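Long-range contacts in 16S rRNA (adenine(1408)-N(1))-methyltransferase (Escherichia coli, PDB 3P2E), which methylates N1 of adenine 1408 in the 16S rRNA of fully assembled 30S subunits, using S-adenosyl-L-methionine, and so confers resistance to various aminoglycosides: residues 32-40 / 60-68; 46-56 / 77-86. One frame throughout, in Å; residues are numbered along the deposited sequence.

Contact 1: 32-40 / 60-68; sequences GTGDGRNIY and NLFDISKKI. With SAH (S-adenosyl-L-homocysteine), chain C.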
loop_
_atom_site.group_PDB
_atom_site.type_symbol
_atom_site.label_atom_id
_atom_site.label_comp_id
_atom_site.label_asym_id
_atom_site.label_seq_id
_atom_site.Cartn_x
_atom_site.Cartn_y
_atom_site.Cartn_z
ATOM N N GLY A 32 1.766 -3.844 -2.483
ATOM C CA GLY A 32 0.862 -4.697 -3.242
ATOM C C GLY A 32 -0.151 -3.767 -3.886
ATOM O O GLY A 32 -1.349 -4.042 -3.923
ATOM N N THR A 33 0.354 -2.658 -4.417
ATOM C CA THR A 33 -0.481 -1.613 -5.009
ATOM C C THR A 33 -1.360 -2.001 -6.202
ATOM O O THR A 33 -2.351 -1.331 -6.488
ATOM C CB THR A 33 0.392 -0.388 -5.380
ATOM O OG1 THR A 33 -0.423 0.790 -5.403
ATOM C CG2 THR A 33 1.056 -0.579 -6.741
ATOM N N GLY A 34 -1.004 -3.072 -6.901
ATOM C CA GLY A 34 -1.820 -3.488 -8.027
ATOM C C GLY A 34 -1.671 -2.647 -9.282
ATOM O O GLY A 34 -0.549 -2.360 -9.711
ATOM N N ASP A 35 -2.799 -2.232 -9.863
ATOM C CA ASP A 35 -2.778 -1.462 -11.109
ATOM C C ASP A 35 -2.446 0.023 -10.998
ATOM O O ASP A 35 -2.436 0.734 -12.001
ATOM C CB ASP A 35 -4.098 -1.644 -11.882
ATOM C CG ASP A 35 -5.314 -1.057 -11.161
ATOM O OD1 ASP A 35 -5.157 -0.236 -10.234
ATOM O OD2 ASP A 35 -6.448 -1.415 -11.550
ATOM N N GLY A 36 -2.165 0.483 -9.782
ATOM C CA GLY A 36 -1.807 1.877 -9.575
ATOM C C GLY A 36 -2.934 2.895 -9.555
ATOM O O GLY A 36 -2.688 4.082 -9.322
ATOM N N ARG A 37 -4.167 2.453 -9.783
ATOM C CA ARG A 37 -5.293 3.385 -9.802
ATOM C C ARG A 37 -5.651 3.937 -8.431
ATOM O O ARG A 37 -6.054 5.093 -8.313
ATOM C CB ARG A 37 -6.527 2.731 -10.435
ATOM C CG ARG A 37 -6.381 2.496 -11.932
ATOM C CD ARG A 37 -7.649 1.912 -12.538
ATOM N NE ARG A 37 -7.446 1.537 -13.935
ATOM C CZ ARG A 37 -7.204 2.393 -14.920
ATOM N NH1 ARG A 37 -7.138 3.698 -14.677
ATOM N NH2 ARG A 37 -7.010 1.941 -16.155
ATOM N N ASN A 38 -5.507 3.123 -7.391
ATOM C CA ASN A 38 -5.829 3.596 -6.050
ATOM C C ASN A 38 -4.844 4.674 -5.624
ATOM O O ASN A 38 -5.238 5.706 -5.077
ATOM C CB ASN A 38 -5.791 2.451 -5.030
ATOM C CG ASN A 38 -6.915 1.454 -5.227
ATOM O OD1 ASN A 38 -7.983 1.793 -5.747
ATOM N ND2 ASN A 38 -6.688 0.216 -4.790
ATOM N N ILE A 39 -3.563 4.434 -5.890
ATOM C CA ILE A 39 -2.522 5.378 -5.512
ATOM C C ILE A 39 -2.635 6.656 -6.339
ATOM O O ILE A 39 -2.358 7.749 -5.842
ATOM C CB ILE A 39 -1.111 4.754 -5.698
ATOM C CG1 ILE A 39 -0.089 5.515 -4.854
ATOM C CG2 ILE A 39 -0.710 4.778 -7.159
ATOM C CD1 ILE A 39 -0.251 5.298 -3.372
ATOM N N TYR A 40 -3.054 6.516 -7.595
ATOM C CA TYR A 40 -3.214 7.668 -8.479
ATOM C C TYR A 40 -4.263 8.610 -7.893
ATOM O O TYR A 40 -4.091 9.826 -7.910
ATOM C CB TYR A 40 -3.659 7.224 -9.880
ATOM C CG TYR A 40 -3.728 8.359 -10.884
ATOM C CD1 TYR A 40 -2.642 8.655 -11.706
ATOM C CD2 TYR A 40 -4.859 9.170 -10.971
ATOM C CE1 TYR A 40 -2.681 9.737 -12.591
ATOM C CE2 TYR A 40 -4.907 10.256 -11.850
ATOM C CZ TYR A 40 -3.814 10.532 -12.653
ATOM O OH TYR A 40 -3.848 11.614 -13.508
ATOM N N ASN A 60 1.112 -4.964 -14.885
ATOM C CA ASN A 60 -0.190 -4.399 -14.580
ATOM C C ASN A 60 -0.171 -2.916 -14.243
ATOM O O ASN A 60 -1.223 -2.289 -14.112
ATOM C CB ASN A 60 -0.853 -5.193 -13.461
ATOM C CG ASN A 60 -1.259 -6.582 -13.905
ATOM O OD1 ASN A 60 -1.287 -6.882 -15.105
ATOM N ND2 ASN A 60 -1.597 -7.432 -12.943
ATOM N N LEU A 61 1.027 -2.355 -14.126
ATOM C CA LEU A 61 1.184 -0.937 -13.810
ATOM C C LEU A 61 1.492 -0.074 -15.027
ATOM O O LEU A 61 1.529 1.154 -14.930
ATOM C CB LEU A 61 2.311 -0.754 -12.797
ATOM C CG LEU A 61 1.983 -1.042 -11.338
ATOM C CD1 LEU A 61 3.264 -1.283 -10.563
ATOM C CD2 LEU A 61 1.194 0.133 -10.763
ATOM N N PHE A 62 1.713 -0.709 -16.172
ATOM C CA PHE A 62 2.059 0.028 -17.384
ATOM C C PHE A 62 1.146 1.189 -17.766
ATOM O O PHE A 62 1.627 2.271 -18.098
ATOM C CB PHE A 62 2.178 -0.938 -18.571
ATOM C CG PHE A 62 3.401 -1.814 -18.523
ATOM C CD1 PHE A 62 4.378 -1.629 -17.546
ATOM C CD2 PHE A 62 3.590 -2.814 -19.474
ATOM C CE1 PHE A 62 5.520 -2.424 -17.518
ATOM C CE2 PHE A 62 4.730 -3.614 -19.452
ATOM C CZ PHE A 62 5.697 -3.417 -18.471
ATOM N N ASP A 63 -0.163 0.977 -17.733
ATOM C CA ASP A 63 -1.080 2.047 -18.113
ATOM C C ASP A 63 -0.978 3.277 -17.224
ATOM O O ASP A 63 -0.811 4.392 -17.718
ATOM C CB ASP A 63 -2.518 1.531 -18.139
ATOM C CG ASP A 63 -2.847 0.808 -19.430
ATOM O OD1 ASP A 63 -2.064 -0.080 -19.831
ATOM O OD2 ASP A 63 -3.888 1.126 -20.044
ATOM N N ILE A 64 -1.077 3.088 -15.915
ATOM C CA ILE A 64 -0.990 4.229 -15.015
ATOM C C ILE A 64 0.429 4.798 -14.963
ATOM O O ILE A 64 0.613 5.997 -14.781
ATOM C CB ILE A 64 -1.465 3.858 -13.593
ATOM C CG1 ILE A 64 -2.965 3.543 -13.616
ATOM C CG2 ILE A 64 -1.179 5.007 -12.628
ATOM C CD1 ILE A 64 -3.835 4.684 -14.135
ATOM N N SER A 65 1.430 3.943 -15.136
ATOM C CA SER A 65 2.810 4.406 -15.122
ATOM C C SER A 65 3.038 5.341 -16.311
ATOM O O SER A 65 3.750 6.338 -16.200
ATOM C CB SER A 65 3.775 3.222 -15.209
ATOM O OG SER A 65 5.112 3.679 -15.243
ATOM N N LYS A 66 2.425 5.012 -17.445
ATOM C CA LYS A 66 2.551 5.834 -18.646
ATOM C C LYS A 66 1.797 7.145 -18.458
ATOM O O LYS A 66 2.189 8.183 -18.989
ATOM C CB LYS A 66 1.995 5.088 -19.864
ATOM C CG LYS A 66 2.914 3.990 -20.388
ATOM C CD LYS A 66 2.178 3.043 -21.334
ATOM C CE LYS A 66 1.566 3.777 -22.514
ATOM N NZ LYS A 66 0.764 2.849 -23.365
ATOM N N LYS A 67 0.716 7.093 -17.692
ATOM C CA LYS A 67 -0.093 8.277 -17.447
ATOM C C LYS A 67 0.594 9.307 -16.553
ATOM O O LYS A 67 0.554 10.501 -16.841
ATOM C CB LYS A 67 -1.437 7.876 -16.828
ATOM C CG LYS A 67 -2.395 9.037 -16.617
ATOM C CD LYS A 67 -3.764 8.552 -16.162
ATOM C CE LYS A 67 -4.755 9.708 -16.072
ATOM N NZ LYS A 67 -6.138 9.243 -15.788
ATOM N N ILE A 68 1.237 8.857 -15.479
ATOM C CA ILE A 68 1.876 9.800 -14.569
ATOM C C ILE A 68 3.092 10.517 -15.137
ATOM O O ILE A 68 3.519 11.533 -14.590
ATOM C CB ILE A 68 2.282 9.134 -13.234
ATOM C CG1 ILE A 68 3.344 8.060 -13.469
ATOM C CG2 ILE A 68 1.051 8.555 -12.564
ATOM C CD1 ILE A 68 3.959 7.528 -12.189
HETATM N N SAH C . -4.009 -3.087 -3.652
HETATM C CA SAH C . -4.512 -3.598 -4.816
HETATM C CB SAH C . -4.483 -5.128 -4.776
HETATM C CG SAH C . -4.573 -5.877 -6.073
HETATM S SD SAH C . -4.531 -7.637 -6.002
HETATM C C SAH C . -5.942 -2.959 -5.088
HETATM O O SAH C . -6.079 -2.961 -6.238
HETATM O OXT SAH C . -6.674 -2.594 -4.282
HETATM C "C5'" SAH C . -3.204 -8.229 -4.945
HETATM C "C4'" SAH C . -1.845 -7.527 -5.411
HETATM O "O4'" SAH C . -0.925 -7.963 -4.401
HETATM C "C3'" SAH C . -1.311 -7.977 -6.755
HETATM O "O3'" SAH C . -1.096 -6.831 -7.638
HETATM C "C2'" SAH C . -0.014 -8.795 -6.405
HETATM O "O2'" SAH C . 1.033 -8.737 -7.349
HETATM C "C1'" SAH C . 0.371 -8.206 -5.031
HETATM N N9 SAH C . 1.183 -9.146 -4.162
HETATM C C8 SAH C . 0.906 -10.493 -3.890
HETATM N N7 SAH C . 1.833 -11.065 -3.143
HETATM C C5 SAH C . 2.756 -9.987 -2.934
HETATM C C6 SAH C . 3.977 -10.043 -2.178
HETATM N N6 SAH C . 4.395 -11.173 -1.560
HETATM N N1 SAH C . 4.675 -8.848 -2.142
HETATM C C2 SAH C . 4.234 -7.684 -2.783
HETATM N N3 SAH C . 3.050 -7.642 -3.513
HETATM C C4 SAH C . 2.381 -8.841 -3.532
HETATM O O HOH W 1 -2.066 0.367 -14.743
HETATM O O HOH W 2 -7.074 6.809 -15.781
#

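Contact 2: 46-56 / 77-86; sequences DQNTFYIGIDP and LSNVVFVIAA. With SAH (S-adenosyl-L-homocysteine), chain C.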
loop_
_atom_site.group_PDB
_atom_site.type_symbol
_atom_site.label_atom_id
_atom_site.label_comp_id
_atom_site.label_asym_id
_atom_site.label_seq_id
_atom_site.Cartn_x
_atom_site.Cartn_y
_atom_site.Cartn_z
ATOM N N ASP A 46 -3.819 14.916 -2.998
ATOM C CA ASP A 46 -2.915 15.422 -1.963
ATOM C C ASP A 46 -1.511 15.606 -2.525
ATOM O O ASP A 46 -0.726 14.663 -2.591
ATOM C CB ASP A 46 -2.914 14.455 -0.772
ATOM C CG ASP A 46 -1.883 14.810 0.282
ATOM O OD1 ASP A 46 -1.418 15.964 0.323
ATOM O OD2 ASP A 46 -1.544 13.919 1.086
ATOM N N GLN A 47 -1.202 16.835 -2.926
ATOM C CA GLN A 47 0.088 17.142 -3.522
ATOM C C GLN A 47 1.223 17.451 -2.550
ATOM O O GLN A 47 2.291 17.893 -2.971
ATOM C CB GLN A 47 -0.076 18.288 -4.523
ATOM C CG GLN A 47 -0.863 17.884 -5.766
ATOM C CD GLN A 47 -0.126 16.846 -6.593
ATOM O OE1 GLN A 47 -0.660 15.780 -6.905
ATOM N NE2 GLN A 47 1.113 17.152 -6.947
ATOM N N ASN A 48 0.999 17.214 -1.258
ATOM C CA ASN A 48 2.037 17.454 -0.257
ATOM C C ASN A 48 2.503 16.114 0.312
ATOM O O ASN A 48 3.200 16.057 1.328
ATOM C CB ASN A 48 1.518 18.342 0.875
ATOM C CG ASN A 48 2.642 18.946 1.707
ATOM O OD1 ASN A 48 2.410 19.468 2.799
ATOM N ND2 ASN A 48 3.866 18.889 1.187
ATOM N N THR A 49 2.092 15.034 -0.344
ATOM C CA THR A 49 2.493 13.691 0.061
ATOM C C THR A 49 3.087 12.988 -1.152
ATOM O O THR A 49 2.547 13.075 -2.265
ATOM C CB THR A 49 1.300 12.853 0.581
ATOM O OG1 THR A 49 0.811 13.415 1.808
ATOM C CG2 THR A 49 1.732 11.406 0.832
ATOM N N PHE A 50 4.213 12.311 -0.945
ATOM C CA PHE A 50 4.842 11.573 -2.031
ATOM C C PHE A 50 4.356 10.139 -1.892
ATOM O O PHE A 50 4.533 9.517 -0.844
ATOM C CB PHE A 50 6.364 11.620 -1.929
ATOM C CG PHE A 50 7.055 11.008 -3.111
ATOM C CD1 PHE A 50 6.963 11.605 -4.363
ATOM C CD2 PHE A 50 7.761 9.816 -2.986
ATOM C CE1 PHE A 50 7.564 11.024 -5.481
ATOM C CE2 PHE A 50 8.365 9.225 -4.094
ATOM C CZ PHE A 50 8.266 9.831 -5.346
ATOM N N TYR A 51 3.735 9.629 -2.952
ATOM C CA TYR A 51 3.183 8.280 -2.958
ATOM C C TYR A 51 4.061 7.240 -3.638
ATOM O O TYR A 51 4.488 7.408 -4.781
ATOM C CB TYR A 51 1.795 8.307 -3.606
ATOM C CG TYR A 51 0.773 9.007 -2.737
ATOM C CD1 TYR A 51 0.082 8.311 -1.746
ATOM C CD2 TYR A 51 0.553 10.380 -2.853
ATOM C CE1 TYR A 51 -0.798 8.964 -0.886
ATOM C CE2 TYR A 51 -0.323 11.043 -1.996
ATOM C CZ TYR A 51 -0.992 10.329 -1.018
ATOM O OH TYR A 51 -1.850 10.977 -0.161
ATOM N N ILE A 52 4.317 6.159 -2.912
ATOM C CA ILE A 52 5.144 5.071 -3.405
ATOM C C ILE A 52 4.323 3.796 -3.462
ATOM O O ILE A 52 3.915 3.270 -2.427
ATOM C CB ILE A 52 6.352 4.837 -2.480
ATOM C CG1 ILE A 52 7.167 6.128 -2.369
ATOM C CG2 ILE A 52 7.222 3.699 -3.023
ATOM C CD1 ILE A 52 8.323 6.040 -1.386
ATOM N N GLY A 53 4.076 3.316 -4.677
ATOM C CA GLY A 53 3.308 2.097 -4.858
ATOM C C GLY A 53 4.247 0.969 -5.225
ATOM O O GLY A 53 4.987 1.067 -6.203
ATOM N N ILE A 54 4.200 -0.108 -4.447
ATOM C CA ILE A 54 5.068 -1.266 -4.645
ATOM C C ILE A 54 4.302 -2.508 -5.106
ATOM O O ILE A 54 3.265 -2.849 -4.541
ATOM C CB ILE A 54 5.775 -1.640 -3.325
ATOM C CG1 ILE A 54 6.510 -0.428 -2.751
ATOM C CG2 ILE A 54 6.746 -2.790 -3.560
ATOM C CD1 ILE A 54 7.090 -0.678 -1.365
ATOM N N ASP A 55 4.817 -3.176 -6.134
ATOM C CA ASP A 55 4.209 -4.411 -6.625
ATOM C C ASP A 55 5.222 -5.168 -7.476
ATOM O O ASP A 55 5.963 -4.570 -8.250
ATOM C CB ASP A 55 2.966 -4.132 -7.471
ATOM C CG ASP A 55 2.003 -5.306 -7.483
ATOM O OD1 ASP A 55 0.924 -5.188 -6.876
ATOM O OD2 ASP A 55 2.330 -6.355 -8.082
ATOM N N PRO A 56 5.274 -6.498 -7.331
ATOM C CA PRO A 56 6.215 -7.304 -8.111
ATOM C C PRO A 56 5.788 -7.503 -9.566
ATOM O O PRO A 56 6.587 -7.942 -10.393
ATOM C CB PRO A 56 6.267 -8.620 -7.336
ATOM C CG PRO A 56 4.884 -8.716 -6.760
ATOM C CD PRO A 56 4.629 -7.308 -6.281
ATOM N N LEU A 77 1.567 13.259 -13.028
ATOM C CA LEU A 77 1.685 13.567 -11.606
ATOM C C LEU A 77 3.161 13.599 -11.247
ATOM O O LEU A 77 3.967 12.888 -11.845
ATOM C CB LEU A 77 0.977 12.508 -10.753
ATOM C CG LEU A 77 -0.547 12.406 -10.854
ATOM C CD1 LEU A 77 -1.035 11.273 -9.958
ATOM C CD2 LEU A 77 -1.191 13.726 -10.446
ATOM N N SER A 78 3.517 14.422 -10.269
ATOM C CA SER A 78 4.909 14.529 -9.853
ATOM C C SER A 78 5.128 13.925 -8.474
ATOM O O SER A 78 6.251 13.920 -7.971
ATOM C CB SER A 78 5.340 16.000 -9.827
ATOM O OG SER A 78 5.174 16.608 -11.095
ATOM N N ASN A 79 4.065 13.402 -7.870
ATOM C CA ASN A 79 4.168 12.836 -6.530
ATOM C C ASN A 79 3.879 11.340 -6.425
ATOM O O ASN A 79 3.354 10.870 -5.413
ATOM C CB ASN A 79 3.265 13.624 -5.567
ATOM C CG ASN A 79 1.783 13.504 -5.898
ATOM O OD1 ASN A 79 1.391 13.390 -7.063
ATOM N ND2 ASN A 79 0.945 13.562 -4.865
ATOM N N VAL A 80 4.235 10.597 -7.469
ATOM C CA VAL A 80 4.022 9.151 -7.491
ATOM C C VAL A 80 5.199 8.423 -8.127
ATOM O O VAL A 80 5.766 8.884 -9.113
ATOM C CB VAL A 80 2.753 8.769 -8.307
ATOM C CG1 VAL A 80 2.560 7.251 -8.303
ATOM C CG2 VAL A 80 1.540 9.458 -7.736
ATOM N N VAL A 81 5.578 7.296 -7.536
ATOM C CA VAL A 81 6.637 6.466 -8.088
ATOM C C VAL A 81 6.197 5.027 -7.864
ATOM O O VAL A 81 5.611 4.704 -6.825
ATOM C CB VAL A 81 8.012 6.703 -7.409
ATOM C CG1 VAL A 81 7.969 6.288 -5.948
ATOM C CG2 VAL A 81 9.091 5.918 -8.153
ATOM N N PHE A 82 6.432 4.182 -8.863
ATOM C CA PHE A 82 6.074 2.773 -8.782
ATOM C C PHE A 82 7.347 1.956 -8.661
ATOM O O PHE A 82 8.222 1.998 -9.529
ATOM C CB PHE A 82 5.274 2.352 -10.018
ATOM C CG PHE A 82 3.901 2.953 -10.073
ATOM C CD1 PHE A 82 3.016 2.779 -9.011
ATOM C CD2 PHE A 82 3.487 3.695 -11.177
ATOM C CE1 PHE A 82 1.729 3.337 -9.045
ATOM C CE2 PHE A 82 2.201 4.257 -11.220
ATOM C CZ PHE A 82 1.323 4.074 -10.148
ATOM N N VAL A 83 7.436 1.225 -7.557
ATOM C CA VAL A 83 8.586 0.395 -7.239
ATOM C C VAL A 83 8.258 -1.069 -7.507
ATOM O O VAL A 83 7.228 -1.574 -7.061
ATOM C CB VAL A 83 8.956 0.568 -5.751
ATOM C CG1 VAL A 83 10.026 -0.428 -5.347
ATOM C CG2 VAL A 83 9.416 2.000 -5.504
ATOM N N ILE A 84 9.140 -1.747 -8.232
ATOM C CA ILE A 84 8.932 -3.152 -8.545
ATOM C C ILE A 84 9.708 -3.985 -7.546
ATOM O O ILE A 84 10.929 -4.125 -7.643
ATOM C CB ILE A 84 9.401 -3.483 -9.975
ATOM C CG1 ILE A 84 8.713 -2.544 -10.976
ATOM C CG2 ILE A 84 9.073 -4.930 -10.305
ATOM C CD1 ILE A 84 7.190 -2.509 -10.870
ATOM N N ALA A 85 8.984 -4.517 -6.568
ATOM C CA ALA A 85 9.571 -5.333 -5.519
ATOM C C ALA A 85 8.462 -6.117 -4.833
ATOM O O ALA A 85 7.280 -5.847 -5.049
ATOM C CB ALA A 85 10.283 -4.444 -4.501
ATOM N N ALA A 86 8.854 -7.085 -4.011
ATOM C CA ALA A 86 7.903 -7.909 -3.271
ATOM C C ALA A 86 8.138 -7.735 -1.776
ATOM O O ALA A 86 9.212 -7.308 -1.354
ATOM C CB ALA A 86 8.068 -9.372 -3.659
HETATM N N SAH C . -4.009 -3.087 -3.652
HETATM C CA SAH C . -4.512 -3.598 -4.816
HETATM C CB SAH C . -4.483 -5.128 -4.776
HETATM C CG SAH C . -4.573 -5.877 -6.073
HETATM S SD SAH C . -4.531 -7.637 -6.002
HETATM C C SAH C . -5.942 -2.959 -5.088
HETATM O O SAH C . -6.079 -2.961 -6.238
HETATM O OXT SAH C . -6.674 -2.594 -4.282
HETATM C "C5'" SAH C . -3.204 -8.229 -4.945
HETATM C "C4'" SAH C . -1.845 -7.527 -5.411
HETATM O "O4'" SAH C . -0.925 -7.963 -4.401
HETATM C "C3'" SAH C . -1.311 -7.977 -6.755
HETATM O "O3'" SAH C . -1.096 -6.831 -7.638
HETATM C "C2'" SAH C . -0.014 -8.795 -6.405
HETATM O "O2'" SAH C . 1.033 -8.737 -7.349
HETATM C "C1'" SAH C . 0.371 -8.206 -5.031
HETATM N N9 SAH C . 1.183 -9.146 -4.162
HETATM C C8 SAH C . 0.906 -10.493 -3.890
HETATM N N7 SAH C . 1.833 -11.065 -3.143
HETATM C C5 SAH C . 2.756 -9.987 -2.934
HETATM C C6 SAH C . 3.977 -10.043 -2.178
HETATM N N6 SAH C . 4.395 -11.173 -1.560
HETATM N N1 SAH C . 4.675 -8.848 -2.142
HETATM C C2 SAH C . 4.234 -7.684 -2.783
HETATM N N3 SAH C . 3.050 -7.642 -3.513
HETATM C C4 SAH C . 2.381 -8.841 -3.532
#

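Contact 1: 32-40 / 60-68
Ile-64 lies against the start of helix 37-44, and its branches divide the work. CG1 sits 3.3 Å from the carbonyl O of Asp-35, while chi1 of -66° sets CG1 beside the backbone N and sends CG2 to the carbonyl O of Gly-36 and on to the ring of Tyr-40. CD1 reaches the guanidinium of Arg-37, 3.5 Å from NH1, and the two side chains cross at about a right angle. Gly-36, the N-cap residue, suits its place because a side chain there would run into Leu-61 and Ile-64, and its positive phi is one that glycine adopts most readily. Leu-61 brings CD2 against the turn, 3.2 Å from the carbonyl O of Gly-34.

Tyr-40 swings its ring toward helix 62-68 with CG anti to the backbone N (chi1 -175°). Its rim at CD1 meets CG2 of Ile-68 near the ring plane, 3.8 Å away, and the extended chain of Lys-67 crosses the phenol end, CE lying 3.3 Å from OH. That hydroxyl is hydrogen-bonded to the carbonyl O of Gly-75.

One water sits among Asp-35 O, Asn-60 O and Ile-64 N, accepting from Ile-64 N at 3.1 Å. Asp-35 OD1 takes the backbone N of Arg-37 at 2.9 Å from above the carboxylate plane, an Asx turn at the helix start, and OD2 is bonded to Leu-196 N.

The glycine-rich loop 32-36 is the cofactor loop of a Rossmann-like methyltransferase: Gly-32 O accepts from the amino N of S-adenosyl-L-homocysteine at 2.8 Å. With no direct hydrogen bond between the segments, the contact rests on van der Waals packing of Ile-64 and Leu-61 against nearby peptide oxygens, and on the water that Asp-35 O shares.

Contact 2: 46-56 / 77-86
The Rossmann-like methyltransferase sheet ends here in a beta-alpha-beta crossover: strands 49-54 and 80-83, joined through helix 62-68, run parallel, their short axes 21° apart, and 80-83 is the outermost strand on this side. Backbone bonds alternate from Tyr-51 N to Asn-79 O, at 2.8 Å, through to Asp-55 N with Val-83 O.

On one face Ile-52, Ile-54, Val-81 and Val-83 form a branched aliphatic layer, as suits strand residues in a buried sheet. Ile-52 CG1 lies alongside Val-81 CG1 at 3.7 Å, both side chains pointing the same way, whereas its CG2 crosses to CG2 of Val-83. Val-81 CG1, between its backbone N and carbonyl carbon (chi1 65°), also reaches the Phe-50 ring, 3.5 Å from CE2. The other face carries Tyr-51, Val-80 and Phe-82 and meets helices 37-44 and 62-68. Gly-53 belongs there because a side chain would press on the Phe-82 ring; the edge of that ring meets Gly-53 O in plane, 3.8 Å from CD1.

Asn-79 fastens the start of the pair: its ND2 gives Thr-49 O a bond of 3.1 Å, nearly along the C=O axis, and another to Ala-43 O in helix 37-44. The amide stands almost perpendicular to the Tyr-51 ring, with ND2 at the ring's edge.

Past the strand ends lies the cofactor pocket. Pro-56 and Ala-86 border the adenine of S-adenosyl-L-homocysteine, the former bringing CD 3.2 Å from N3. Asp-55, acidic where two hydroxyls must be held, points its side chain away from 77-86 and grips the ribose with both oxygens: OD1 accepts from O3' at 2.7 Å and OD2 from O2' at 2.8 Å.

After strands 3-5 and 8-10 and helix 14-21, strand 26-31 leads into the glycine-rich loop and helix 37-44, then strand 49-54, helix 62-68 and strand 80-83. Contact 1 closes the loop from 32-40 to 60-68, and contact 2 the one from 46-56 to 77-86; since the segments alternate, the two closures cross. Contact 1 joins neighbouring helices on one face of the sheet, while contact 2 pairs the strands beneath them. They meet where Ile-39 packs on Tyr-51 and Phe-82, and where Thr-33 N and Gly-34 N probably bond to Ile-54 O and Asp-55 OD1. Both reach S-adenosyl-L-homocysteine, contact 1 at its amino-acid end, contact 2 at its ribose and adenine.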